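Local coordinates for protein Cwp19 (Clostridioides difficile, PDB 5OQ3) that probably hydrolyses cell-wall peptidoglycan through its TIM-barrel glycoside hydrolase domain, the part of a longer protein held in this chain, at residues F123-R127 and D191-P195; Y126-D132 and N156-P162. One frame throughout, in Å; residues are numbered along the deposited sequence.

Interaction 1 (F123-R127 and D191-P195)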
ATOM      1  N   PHE A 123       2.241   0.495  -5.461  1.00  7.18           N
ATOM      2  CA  PHE A 123       1.360   1.229  -6.373  1.00  7.57           C
ATOM      3  C   PHE A 123       0.051   1.612  -5.675  1.00  8.54           C
ATOM      4  O   PHE A 123      -0.526   0.806  -4.919  1.00  9.33           O
ATOM      5  CB  PHE A 123       0.990   0.352  -7.572  1.00  7.00           C
ATOM      6  CG  PHE A 123       2.153  -0.149  -8.372  1.00  8.34           C
ATOM      7  CD1 PHE A 123       2.866  -1.304  -8.001  1.00  8.13           C
ATOM      8  CD2 PHE A 123       2.468   0.434  -9.587  1.00  8.86           C
ATOM      9  CE1 PHE A 123       3.909  -1.769  -8.756  1.00  8.53           C
ATOM     10  CE2 PHE A 123       3.525  -0.029 -10.336  1.00  9.84           C
ATOM     11  CZ  PHE A 123       4.237  -1.157  -9.940  1.00  9.31           C
ATOM     12  N   ASN A 124      -0.459   2.809  -5.990  1.00  8.90           N
ATOM     13  CA  ASN A 124      -1.831   3.198  -5.655  1.00  8.54           C
ATOM     14  C   ASN A 124      -2.652   3.028  -6.953  1.00  9.73           C
ATOM     15  O   ASN A 124      -2.377   3.709  -7.928  1.00 10.31           O
ATOM     16  CB  ASN A 124      -1.857   4.614  -5.100  1.00  9.16           C
ATOM     17  CG  ASN A 124      -3.255   5.068  -4.748  1.00 10.17           C
ATOM     18  OD1 ASN A 124      -4.205   4.853  -5.519  1.00 11.68           O
ATOM     19  ND2 ASN A 124      -3.382   5.766  -3.598  1.00 11.98           N
ATOM     20  N   PRO A 125      -3.607   2.079  -7.009  1.00  8.78           N
ATOM     21  CA  PRO A 125      -4.214   1.808  -8.308  1.00  9.52           C
ATOM     22  C   PRO A 125      -5.105   2.943  -8.861  1.00  9.47           C
ATOM     23  O   PRO A 125      -4.988   3.260 -10.047  1.00 11.49           O
ATOM     24  CB  PRO A 125      -5.044   0.525  -8.051  1.00 11.12           C
ATOM     25  CG  PRO A 125      -5.185   0.429  -6.577  1.00 12.23           C
ATOM     26  CD  PRO A 125      -4.001   1.095  -5.983  1.00 11.52           C
ATOM     27  N   TYR A 126      -6.046   3.459  -8.055  1.00  9.86           N
ATOM     28  CA  TYR A 126      -7.159   4.278  -8.595  1.00  9.71           C
ATOM     29  C   TYR A 126      -7.012   5.803  -8.405  1.00  9.94           C
ATOM     30  O   TYR A 126      -7.752   6.525  -9.036  1.00 10.36           O
ATOM     31  CB  TYR A 126      -8.513   3.887  -8.000  1.00  9.79           C
ATOM     32  CG  TYR A 126      -8.836   2.392  -7.997  1.00  9.84           C
ATOM     33  CD1 TYR A 126      -8.985   1.667  -9.167  1.00  9.71           C
ATOM     34  CD2 TYR A 126      -9.038   1.732  -6.804  1.00 12.19           C
ATOM     35  CE1 TYR A 126      -9.307   0.322  -9.147  1.00  9.34           C
ATOM     36  CE2 TYR A 126      -9.395   0.397  -6.761  1.00 11.30           C
ATOM     37  CZ  TYR A 126      -9.544  -0.307  -7.945  1.00  9.31           C
ATOM     38  OH  TYR A 126      -9.883  -1.627  -7.866  1.00  9.39           O
ATOM     39  N   ARG A 127      -6.088   6.282  -7.555  1.00  9.20           N
ATOM     40  CA  ARG A 127      -5.986   7.715  -7.345  1.00 11.96           C
ATOM     41  C   ARG A 127      -5.563   8.391  -8.624  1.00 13.04           C
ATOM     42  O   ARG A 127      -4.654   7.921  -9.325  1.00 14.92           O
ATOM     43  CB  ARG A 127      -4.947   7.981  -6.249  1.00 13.58           C
ATOM     44  CG  ARG A 127      -4.470   9.443  -6.110  1.00 15.04           C
ATOM     45  CD  ARG A 127      -3.337   9.552  -5.098  1.00 16.87           C
ATOM     46  NE  ARG A 127      -3.813   9.321  -3.743  1.00 17.93           N
ATOM     47  CZ  ARG A 127      -3.053   8.910  -2.727  1.00 18.13           C
ATOM     48  NH1 ARG A 127      -1.747   8.724  -2.875  1.00 17.02           N
ATOM     49  NH2 ARG A 127      -3.603   8.716  -1.530  1.00 19.31           N
ATOM     50  N   ASP A 191      -3.961   0.733   0.944  1.00  9.52           N
ATOM     51  CA  ASP A 191      -5.300   0.498   1.459  1.00  9.90           C
ATOM     52  C   ASP A 191      -6.409   1.274   0.755  1.00  9.91           C
ATOM     53  O   ASP A 191      -7.555   1.190   1.203  1.00 12.98           O
ATOM     54  CB  ASP A 191      -5.329   0.825   2.967  1.00 11.61           C
ATOM     55  CG  ASP A 191      -4.798   2.233   3.302  1.00 15.13           C
ATOM     56  OD1 ASP A 191      -3.586   2.550   3.080  1.00 14.25           O
ATOM     57  OD2 ASP A 191      -5.613   3.041   3.795  1.00 19.28           O
ATOM     58  N   TYR A 192      -6.107   1.953  -0.356  1.00  9.12           N
ATOM     59  CA  TYR A 192      -7.084   2.803  -1.020  1.00  9.78           C
ATOM     60  C   TYR A 192      -7.735   2.062  -2.182  1.00 10.33           C
ATOM     61  O   TYR A 192      -7.061   1.606  -3.114  1.00 11.03           O
ATOM     62  CB  TYR A 192      -6.499   4.136  -1.473  1.00 12.44           C
ATOM     63  CG  TYR A 192      -5.908   4.952  -0.361  1.00 14.02           C
ATOM     64  CD1 TYR A 192      -6.726   5.653   0.519  1.00 16.09           C
ATOM     65  CD2 TYR A 192      -4.530   5.016  -0.167  1.00 15.56           C
ATOM     66  CE1 TYR A 192      -6.188   6.400   1.547  1.00 19.81           C
ATOM     67  CE2 TYR A 192      -3.983   5.769   0.870  1.00 17.60           C
ATOM     68  CZ  TYR A 192      -4.817   6.462   1.698  1.00 17.79           C
ATOM     69  OH  TYR A 192      -4.272   7.191   2.718  1.00 23.51           O
ATOM     70  N   PHE A 193      -9.060   1.974  -2.105  1.00  9.57           N
ATOM     71  CA  PHE A 193      -9.831   1.331  -3.112  1.00  9.34           C
ATOM     72  C   PHE A 193     -10.937   2.297  -3.542  1.00  9.47           C
ATOM     73  O   PHE A 193     -10.613   3.385  -4.005  1.00 11.46           O
ATOM     74  CB  PHE A 193     -10.297  -0.062  -2.619  1.00 11.55           C
ATOM     75  CG  PHE A 193      -9.162  -0.977  -2.371  1.00 12.64           C
ATOM     76  CD1 PHE A 193      -8.577  -1.628  -3.427  1.00 13.41           C
ATOM     77  CD2 PHE A 193      -8.580  -1.055  -1.107  1.00 13.18           C
ATOM     78  CE1 PHE A 193      -7.508  -2.433  -3.239  1.00 16.47           C
ATOM     79  CE2 PHE A 193      -7.500  -1.858  -0.918  1.00 14.99           C
ATOM     80  CZ  PHE A 193      -6.957  -2.550  -1.979  1.00 12.98           C
ATOM     81  N   TYR A 194     -12.206   2.004  -3.308  1.00 10.70           N
ATOM     82  CA  TYR A 194     -13.232   3.003  -3.555  1.00  9.74           C
ATOM     83  C   TYR A 194     -13.091   4.051  -2.462  1.00 10.23           C
ATOM     84  O   TYR A 194     -12.762   3.708  -1.325  1.00 11.73           O
ATOM     85  CB  TYR A 194     -14.640   2.387  -3.495  1.00  9.07           C
ATOM     86  CG  TYR A 194     -15.075   1.662  -4.728  1.00  8.30           C
ATOM     87  CD1 TYR A 194     -14.746   0.334  -4.927  1.00  7.83           C
ATOM     88  CD2 TYR A 194     -15.875   2.299  -5.689  1.00  8.50           C
ATOM     89  CE1 TYR A 194     -15.178  -0.358  -6.070  1.00  8.12           C
ATOM     90  CE2 TYR A 194     -16.321   1.623  -6.823  1.00  8.00           C
ATOM     91  CZ  TYR A 194     -15.931   0.312  -7.020  1.00  8.18           C
ATOM     92  OH  TYR A 194     -16.356  -0.329  -8.148  1.00  8.11           O
ATOM     93  N   PRO A 195     -13.332   5.347  -2.797  1.00 11.07           N
ATOM     94  CA  PRO A 195     -13.109   6.379  -1.795  1.00 14.08           C
ATOM     95  C   PRO A 195     -14.248   6.581  -0.858  1.00 17.33           C
ATOM     96  O   PRO A 195     -14.137   7.364   0.048  1.00 28.43           O
ATOM     97  CB  PRO A 195     -12.945   7.634  -2.640  1.00 14.26           C
ATOM     98  CG  PRO A 195     -13.762   7.359  -3.886  1.00 11.58           C
ATOM     99  CD  PRO A 195     -13.528   5.917  -4.161  1.00 10.67           C
TER
HETATM  100  O   HOH W   1      -6.424   3.413  -5.110  1.00 12.16           O

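Interaction 2 (Y126-D132 and N156-P162)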
ATOM      1  N   TYR A 126      -6.046   3.459  -8.055  1.00  9.86           N
ATOM      2  CA  TYR A 126      -7.159   4.278  -8.595  1.00  9.71           C
ATOM      3  C   TYR A 126      -7.012   5.803  -8.405  1.00  9.94           C
ATOM      4  O   TYR A 126      -7.752   6.525  -9.036  1.00 10.36           O
ATOM      5  CB  TYR A 126      -8.513   3.887  -8.000  1.00  9.79           C
ATOM      6  CG  TYR A 126      -8.836   2.392  -7.997  1.00  9.84           C
ATOM      7  CD1 TYR A 126      -8.985   1.667  -9.167  1.00  9.71           C
ATOM      8  CD2 TYR A 126      -9.038   1.732  -6.804  1.00 12.19           C
ATOM      9  CE1 TYR A 126      -9.307   0.322  -9.147  1.00  9.34           C
ATOM     10  CE2 TYR A 126      -9.395   0.397  -6.761  1.00 11.30           C
ATOM     11  CZ  TYR A 126      -9.544  -0.307  -7.945  1.00  9.31           C
ATOM     12  OH  TYR A 126      -9.883  -1.627  -7.866  1.00  9.39           O
ATOM     13  N   ARG A 127      -6.088   6.282  -7.555  1.00  9.20           N
ATOM     14  CA  ARG A 127      -5.986   7.715  -7.345  1.00 11.96           C
ATOM     15  C   ARG A 127      -5.563   8.391  -8.624  1.00 13.04           C
ATOM     16  O   ARG A 127      -4.654   7.921  -9.325  1.00 14.92           O
ATOM     17  CB  ARG A 127      -4.947   7.981  -6.249  1.00 13.58           C
ATOM     18  CG  ARG A 127      -4.470   9.443  -6.110  1.00 15.04           C
ATOM     19  CD  ARG A 127      -3.337   9.552  -5.098  1.00 16.87           C
ATOM     20  NE  ARG A 127      -3.813   9.321  -3.743  1.00 17.93           N
ATOM     21  CZ  ARG A 127      -3.053   8.910  -2.727  1.00 18.13           C
ATOM     22  NH1 ARG A 127      -1.747   8.724  -2.875  1.00 17.02           N
ATOM     23  NH2 ARG A 127      -3.603   8.716  -1.530  1.00 19.31           N
ATOM     24  N   ILE A 128      -6.160   9.551  -8.880  1.00 11.25           N
ATOM     25  CA  ILE A 128      -5.709  10.457  -9.954  1.00 12.39           C
ATOM     26  C   ILE A 128      -5.275  11.808  -9.372  1.00 12.81           C
ATOM     27  O   ILE A 128      -4.168  12.203  -9.598  1.00 15.11           O
ATOM     28  CB  ILE A 128      -6.758  10.681 -11.077  1.00 12.24           C
ATOM     29  CG1 ILE A 128      -7.239   9.358 -11.679  1.00 13.18           C
ATOM     30  CG2 ILE A 128      -6.160  11.587 -12.151  1.00 14.77           C
ATOM     31  CD1 ILE A 128      -8.483   9.496 -12.515  1.00 14.08           C
ATOM     32  N   THR A 129      -6.152  12.500  -8.651  1.00 13.67           N
ATOM     33  CA  THR A 129      -5.816  13.825  -8.131  1.00 15.85           C
ATOM     34  C   THR A 129      -5.880  13.907  -6.630  1.00 16.06           C
ATOM     35  O   THR A 129      -6.495  13.062  -5.990  1.00 17.79           O
ATOM     36  CB  THR A 129      -6.767  14.909  -8.681  1.00 15.03           C
ATOM     37  OG1 THR A 129      -8.096  14.650  -8.237  1.00 17.28           O
ATOM     38  CG2 THR A 129      -6.721  14.967 -10.183  1.00 17.82           C
ATOM     39  N   MET A 130      -5.290  14.984  -6.103  1.00 18.47           N
ATOM     40  CA  MET A 130      -5.458  15.408  -4.722  1.00 22.07           C
ATOM     41  C   MET A 130      -6.518  16.498  -4.676  1.00 22.26           C
ATOM     42  O   MET A 130      -6.991  16.978  -5.711  1.00 23.05           O
ATOM     43  CB  MET A 130      -4.153  15.955  -4.127  1.00 26.29           C
ATOM     44  CG  MET A 130      -2.934  15.090  -4.312  1.00 32.98           C
ATOM     45  SD  MET A 130      -3.235  13.374  -3.932  1.00 39.00           S
ATOM     46  CE  MET A 130      -1.695  12.887  -3.223  1.00 31.66           C
ATOM     47  N   ALA A 131      -6.897  16.883  -3.463  1.00 23.25           N
ATOM     48  CA  ALA A 131      -8.026  17.776  -3.269  1.00 24.41           C
ATOM     49  C   ALA A 131      -7.925  19.023  -4.134  1.00 28.37           C
ATOM     50  O   ALA A 131      -6.887  19.690  -4.165  1.00 31.36           O
ATOM     51  CB  ALA A 131      -8.112  18.203  -1.806  1.00 28.57           C
ATOM     52  N   ASP A 132      -9.020  19.337  -4.818  1.00 30.22           N
ATOM     53  CA  ASP A 132      -9.184  20.614  -5.536  1.00 30.97           C
ATOM     54  C   ASP A 132      -8.282  20.803  -6.761  1.00 29.43           C
ATOM     55  O   ASP A 132      -8.243  21.882  -7.341  1.00 36.65           O
ATOM     56  CB  ASP A 132      -9.042  21.798  -4.560  1.00 33.97           C
ATOM     57  CG  ASP A 132     -10.013  21.705  -3.398  1.00 40.87           C
ATOM     58  OD1 ASP A 132     -11.210  21.500  -3.655  1.00 40.87           O
ATOM     59  OD2 ASP A 132      -9.590  21.834  -2.231  1.00 49.17           O
ATOM     60  N   ASN A 156     -13.917  16.356  -3.906  1.00 22.06           N
ATOM     61  CA  ASN A 156     -13.016  17.249  -4.639  1.00 21.55           C
ATOM     62  C   ASN A 156     -11.831  16.534  -5.279  1.00 20.12           C
ATOM     63  O   ASN A 156     -10.827  17.140  -5.579  1.00 22.84           O
ATOM     64  CB  ASN A 156     -12.569  18.412  -3.750  1.00 23.48           C
ATOM     65  CG  ASN A 156     -11.897  17.963  -2.464  1.00 27.17           C
ATOM     66  OD1 ASN A 156     -11.386  16.842  -2.358  1.00 32.54           O
ATOM     67  ND2 ASN A 156     -11.881  18.861  -1.471  1.00 35.46           N
ATOM     68  N   LYS A 157     -11.973  15.245  -5.520  1.00 15.87           N
ATOM     69  CA  LYS A 157     -10.912  14.442  -6.093  1.00 15.30           C
ATOM     70  C   LYS A 157     -11.451  13.560  -7.213  1.00 14.40           C
ATOM     71  O   LYS A 157     -12.652  13.272  -7.289  1.00 17.80           O
ATOM     72  CB  LYS A 157     -10.294  13.541  -5.000  1.00 15.96           C
ATOM     73  CG  LYS A 157      -9.509  14.309  -3.970  1.00 17.99           C
ATOM     74  CD  LYS A 157      -9.098  13.475  -2.755  1.00 19.63           C
ATOM     75  CE  LYS A 157      -8.061  12.434  -3.144  1.00 25.29           C
ATOM     76  NZ  LYS A 157      -7.610  11.576  -2.012  1.00 31.58           N
ATOM     77  N   TYR A 158     -10.537  13.116  -8.055  1.00 13.00           N
ATOM     78  CA  TYR A 158     -10.837  12.243  -9.177  1.00 12.68           C
ATOM     79  C   TYR A 158     -10.117  10.915  -9.049  1.00 12.55           C
ATOM     80  O   TYR A 158      -8.983  10.851  -8.546  1.00 13.23           O
ATOM     81  CB  TYR A 158     -10.457  12.886 -10.510  1.00 14.54           C
ATOM     82  CG  TYR A 158     -11.236  14.124 -10.874  1.00 16.19           C
ATOM     83  CD1 TYR A 158     -10.870  15.378 -10.405  1.00 18.72           C
ATOM     84  CD2 TYR A 158     -12.327  14.039 -11.735  1.00 17.54           C
ATOM     85  CE1 TYR A 158     -11.572  16.521 -10.786  1.00 20.68           C
ATOM     86  CE2 TYR A 158     -13.050  15.171 -12.111  1.00 17.70           C
ATOM     87  CZ  TYR A 158     -12.662  16.404 -11.640  1.00 19.20           C
ATOM     88  OH  TYR A 158     -13.359  17.560 -11.997  1.00 22.43           O
ATOM     89  N   TYR A 159     -10.786   9.866  -9.552  1.00 12.18           N
ATOM     90  CA  TYR A 159     -10.386   8.454  -9.426  1.00 10.59           C
ATOM     91  C   TYR A 159     -10.651   7.732 -10.709  1.00 10.58           C
ATOM     92  O   TYR A 159     -11.622   8.036 -11.405  1.00 11.85           O
ATOM     93  CB  TYR A 159     -11.234   7.813  -8.313  1.00 10.79           C
ATOM     94  CG  TYR A 159     -11.070   8.445  -6.970  1.00 11.16           C
ATOM     95  CD1 TYR A 159     -11.813   9.550  -6.629  1.00 11.24           C
ATOM     96  CD2 TYR A 159     -10.190   7.927  -6.011  1.00 12.32           C
ATOM     97  CE1 TYR A 159     -11.636  10.163  -5.402  1.00 13.93           C
ATOM     98  CE2 TYR A 159     -10.004   8.540  -4.781  1.00 12.12           C
ATOM     99  CZ  TYR A 159     -10.772   9.621  -4.465  1.00 13.87           C
ATOM    100  OH  TYR A 159     -10.584  10.187  -3.217  1.00 17.20           O
ATOM    101  N   TYR A 160      -9.850   6.696 -10.973  1.00  9.12           N
ATOM    102  CA  TYR A 160     -10.232   5.728 -11.999  1.00  9.58           C
ATOM    103  C   TYR A 160     -11.407   4.891 -11.477  1.00  9.80           C
ATOM    104  O   TYR A 160     -11.460   4.593 -10.277  1.00 11.20           O
ATOM    105  CB  TYR A 160      -9.086   4.824 -12.395  1.00 10.26           C
ATOM    106  CG  TYR A 160      -7.950   5.559 -13.051  1.00 10.64           C
ATOM    107  CD1 TYR A 160      -8.103   6.151 -14.323  1.00 10.26           C
ATOM    108  CD2 TYR A 160      -6.760   5.743 -12.395  1.00 10.38           C
ATOM    109  CE1 TYR A 160      -7.084   6.869 -14.892  1.00 11.18           C
ATOM    110  CE2 TYR A 160      -5.710   6.434 -12.971  1.00 11.36           C
ATOM    111  CZ  TYR A 160      -5.887   7.019 -14.225  1.00 11.65           C
ATOM    112  OH  TYR A 160      -4.845   7.708 -14.801  1.00 12.83           O
ATOM    113  N   ASP A 161     -12.314   4.521 -12.359  1.00  8.31           N
ATOM    114  CA  ASP A 161     -13.504   3.731 -12.006  1.00  8.41           C
ATOM    115  C   ASP A 161     -13.151   2.251 -11.883  1.00  6.51           C
ATOM    116  O   ASP A 161     -12.877   1.583 -12.900  1.00  7.88           O
ATOM    117  CB  ASP A 161     -14.564   3.946 -13.107  1.00  8.58           C
ATOM    118  CG  ASP A 161     -15.918   3.336 -12.802  1.00  8.86           C
ATOM    119  OD1 ASP A 161     -16.012   2.458 -11.898  1.00  9.18           O
ATOM    120  OD2 ASP A 161     -16.861   3.814 -13.485  1.00  9.95           O
ATOM    121  N   PRO A 162     -13.185   1.700 -10.658  1.00  6.72           N
ATOM    122  CA  PRO A 162     -12.824   0.280 -10.497  1.00  6.93           C
ATOM    123  C   PRO A 162     -13.737  -0.680 -11.248  1.00  7.27           C
ATOM    124  O   PRO A 162     -13.342  -1.870 -11.427  1.00  7.78           O
ATOM    125  CB  PRO A 162     -12.895   0.083  -8.980  1.00  7.36           C
ATOM    126  CG  PRO A 162     -12.805   1.456  -8.378  1.00  8.33           C
ATOM    127  CD  PRO A 162     -13.479   2.349  -9.374  1.00  7.47           C
TER
HETATM  128  O   HOH W   2     -11.103  -2.761  -9.979  1.00  7.63           O
HETATM  129  O   HOH W   3      -6.821   9.561  -3.720  1.00 21.39           O
HETATM  130  O   HOH W   4      -7.705  10.644  -6.041  1.00 17.84           O
HETATM  131  O   HOH W   5      -9.348  16.982  -7.823  1.00 21.07           O

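Interaction 1 (F123-R127 and D191-P195)
Asn124 and Tyr192 face each other where the loops after strands 118-123 and 186-189 of the TIM barrel meet. CG of Asn124 lies anti to its backbone N (chi1 180°), which turns the amide toward the other loop. From CB, the Asn124 side chain splits at CG. ND2 of Asn124 approaches the Tyr192 ring, 3.7 Å from CD2, with the amide and ring planes only 11° apart. OD1 of Asn124 accepts a hydrogen bond from Arg127 N at 3.1 Å, an Asx motif, with the donor above the carbonyl plane. OD1 also accepts a hydrogen bond from water 1. That water donates to Tyr192 O at 2.8 Å and accepts from Tyr126 N, so it joins the two loops.

ND2 of Asn124 also covers one face of the Arg127 guanidinium. NH2 of Arg127 then sits over one face of the Tyr192 ring, offset toward the rim and 3.8 Å from CE2. This cation-pi contact is long and at most weak; NH1 bonds to Pro75 O. Carboxylate oxygen OD2 of Asp191 lies over the opposite ring face. Further along, CE2 of Tyr126 packs 4.0 Å from CD1 of Phe193, and Phe193 CA lies at the Tyr126 ring edge. No direct hydrogen bond crosses between the segments; water 1 bridges them, beside packing and the weak cation-pi contact.

Interaction 2 (Y126-D132 and N156-P162)
Tyr158 O is gripped by two backbone N-H groups and a water. Ile128 N (3.1 Å) and Thr129 N (3.3 Å) donate to Tyr158 O from the same face of its carbonyl plane. Water 4 also donates to it, and bridges to Thr129 O. Thr129 and Tyr158 bond a second time: Thr129 OG1 accepts from Tyr158 N at 2.9 Å. A chi1 of 63° sets OG1 between the backbone N and the carbonyl carbon, where it faces the strand backbone and lies at the edge of the Tyr158 ring. The side chain thus takes the place of a backbone acceptor.

Backbone bonds close both ends: Tyr160 N to Tyr126 O, and Asp132 N to Asn156 O. The segments run antiparallel, with a single beta bridge between Arg127 and Tyr159.

Two aliphatic groups cover aromatic faces. CG of Pro162 lies over the centre of the Tyr126 ring, 3.7 Å from the centroid, as a CH-pi contact. CG1 of Ile128 lies over a face of the Tyr160 ring, nearer its rim, at 3.6 Å from the centroid. Water 2 joins Tyr126 OH to Pro162 O. Water 3 accepts from both Arg127 NE and Lys157 NZ, while NH1 of Arg127 bonds to Pro75 O.

Strand 157-160 is half of a two-stranded antiparallel sheet with strand 151-154, and the loop 126-132 runs along its other edge. Ile128 and Tyr158 both touch Val151. Helix 143-146 packs on Ile128 and Tyr160, while helix 214-236 meets Tyr126.

Both interactions begin from the loop that follows barrel strand 118-123, and they share Tyr126 and Arg127. Their centres are about 9 Å apart. Interaction 1 pairs this loop with the one after the adjacent barrel strand 186-189, about 9 Å from the centre of the chain. Interaction 2 lies farther out, at about 16 Å, and pairs it with the small hairpin of strands 151-154 and 157-160. Along the chain, the hairpin comes between the two barrel strands. The contacts touch directly, with Pro195 packed on Tyr159 and Tyr194 on Pro162. Together they join the hairpin to two neighbouring loops at the C-terminal end of the barrel, the end where TIM-barrel enzymes carry their active sites.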